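Local coordinates for protein replicative DNA helicase (Mycobacterium smegmatis, PDB 6OWN) that is the self-splicing intein of the DnaB1 replicative helicase, which excises itself from its host protein in a reaction that zinc reversibly inhibits, at residues Asp19-Val22 with Gly23-Leu26. Residues are numbered along the deposited sequence; the frame is centred on the assembly and turned at random.
Sequences DVAV and GDHL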
ATOM      1  N   ASP A  19       9.722   6.606  -6.605  1.00 22.73           N
ATOM      2  CA  ASP A  19       9.728   7.427  -7.813  1.00 21.14           C
ATOM      3  C   ASP A  19       8.460   8.246  -8.029  1.00 25.37           C
ATOM      4  O   ASP A  19       8.516   9.272  -8.712  1.00 24.46           O
ATOM      5  CB  ASP A  19       9.921   6.548  -9.054  1.00 23.39           C
ATOM      6  CG  ASP A  19      11.240   5.813  -9.055  1.00 31.34           C
ATOM      7  OD1 ASP A  19      12.254   6.402  -8.625  1.00 39.98           O
ATOM      8  OD2 ASP A  19      11.264   4.639  -9.483  1.00 42.33           O
ATOM      9  N   VAL A  20       7.313   7.816  -7.504  1.00 18.60           N
ATOM     10  CA  VAL A  20       6.052   8.453  -7.861  1.00 18.37           C
ATOM     11  C   VAL A  20       6.032   9.886  -7.338  1.00 20.35           C
ATOM     12  O   VAL A  20       6.499  10.172  -6.230  1.00 24.28           O
ATOM     13  CB  VAL A  20       4.870   7.619  -7.332  1.00 17.85           C
ATOM     14  CG1 VAL A  20       4.867   7.567  -5.795  1.00 18.20           C
ATOM     15  CG2 VAL A  20       3.543   8.150  -7.865  1.00 19.36           C
ATOM     16  N   ALA A  21       5.500  10.800  -8.144  1.00 22.52           N
ATOM     17  CA  ALA A  21       5.498  12.220  -7.825  1.00 18.16           C
ATOM     18  C   ALA A  21       4.073  12.753  -7.742  1.00 19.40           C
ATOM     19  O   ALA A  21       3.150  12.213  -8.360  1.00 21.54           O
ATOM     20  CB  ALA A  21       6.288  13.013  -8.874  1.00 25.67           C
ATOM     21  N   VAL A  22       3.890  13.822  -6.963  1.00 21.77           N
ATOM     22  CA  VAL A  22       2.599  14.501  -6.958  1.00 20.60           C
ATOM     23  C   VAL A  22       2.265  14.928  -8.380  1.00 24.32           C
ATOM     24  O   VAL A  22       3.126  15.409  -9.123  1.00 21.20           O
ATOM     25  CB  VAL A  22       2.612  15.698  -5.994  1.00 23.33           C
ATOM     26  CG1 VAL A  22       1.318  16.484  -6.092  1.00 25.16           C
ATOM     27  CG2 VAL A  22       2.840  15.219  -4.563  1.00 21.48           C
ATOM     28  N   GLY A  23       1.019  14.712  -8.781  1.00 24.00           N
ATOM     29  CA  GLY A  23       0.594  14.954 -10.133  1.00 24.67           C
ATOM     30  C   GLY A  23       0.648  13.734 -11.026  1.00 26.50           C
ATOM     31  O   GLY A  23      -0.059  13.700 -12.042  1.00 23.48           O
ATOM     32  N   ASP A  24       1.474  12.741 -10.683  1.00 20.63           N
ATOM     33  CA  ASP A  24       1.393  11.447 -11.342  1.00 26.38           C
ATOM     34  C   ASP A  24       0.043  10.808 -11.041  1.00 21.27           C
ATOM     35  O   ASP A  24      -0.716  11.278 -10.188  1.00 15.61           O
ATOM     36  CB  ASP A  24       2.502  10.505 -10.868  1.00 23.09           C
ATOM     37  CG  ASP A  24       3.876  10.932 -11.330  1.00 28.22           C
ATOM     38  OD1 ASP A  24       3.970  11.937 -12.060  1.00 28.04           O
ATOM     39  OD2 ASP A  24       4.867  10.259 -10.960  1.00 28.53           O
ATOM     40  N   HIS A  25      -0.235   9.703 -11.735  1.00 16.06           N
ATOM     41  CA  HIS A  25      -1.441   8.914 -11.520  1.00 18.41           C
ATOM     42  C   HIS A  25      -1.074   7.489 -11.135  1.00 19.21           C
ATOM     43  O   HIS A  25      -0.193   6.878 -11.752  1.00 17.07           O
ATOM     44  CB  HIS A  25      -2.328   8.895 -12.774  1.00 18.29           C
ATOM     45  CG  HIS A  25      -3.063  10.177 -12.999  1.00 21.73           C
ATOM     46  ND1 HIS A  25      -2.485  11.255 -13.632  1.00 25.51           N
ATOM     47  CD2 HIS A  25      -4.312  10.568 -12.649  1.00 19.23           C
ATOM     48  CE1 HIS A  25      -3.352  12.253 -13.677  1.00 23.18           C
ATOM     49  NE2 HIS A  25      -4.471  11.860 -13.094  1.00 21.05           N
ATOM     50  N   LEU A  26      -1.753   6.971 -10.118  1.00 18.94           N
ATOM     51  CA  LEU A  26      -1.755   5.564  -9.758  1.00 17.40           C
ATOM     52  C   LEU A  26      -3.061   4.937 -10.244  1.00 19.45           C
ATOM     53  O   LEU A  26      -3.778   5.530 -11.061  1.00 18.66           O
ATOM     54  CB  LEU A  26      -1.567   5.425  -8.249  1.00 17.07           C
ATOM     55  CG  LEU A  26      -0.241   5.983  -7.756  1.00 20.63           C
ATOM     56  CD1 LEU A  26      -0.184   5.942  -6.235  1.00 18.53           C
ATOM     57  CD2 LEU A  26       0.899   5.182  -8.367  1.00 17.57           C
TER
HETATM   58  O   HOH W   1       7.709  10.240 -11.346  1.00 43.66           O
HETATM   59  O   HOH W   2       4.267  14.796 -11.451  1.00 31.16           O
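The carboxylate of Asp24 reaches back across a tight turn to the backbone of Ala21. The Asp24 backbone N donates to Ala21 O at 2.9 Å, closing the turn, and Ala21 N in return donates to Asp24 OD2, also at 2.9 Å and fairly straight (158°). This second N-H comes down on the carboxylate from well above its plane rather than in it. With CG anti to its own carbonyl carbon (chi1 -69°), the Asp24 side chain is directed back over Ala21, whose CB lies 3.7 Å from OD2. Two waters extend the grip: one donates to OD2 and to Asp19 O, the other to OD1 and Val22 O, so both carboxylate oxygens are tied to the preceding loop and the group's rotation is restrained. On the buried side, Val20 CG2 lies 4.0 Å from Asp24 CB and, at the same distance, meets Leu26 CD2; Val36 and the zinc-site residue Val119 touch both Val20 and Leu26. Gly23 takes up the left-handed backbone region (phi 94°), as is usual at the third position of a type II beta turn. Ala21 to Asp24 forms such a turn, leading into edge strand 25-27 of the mostly beta Hint (intein) fold.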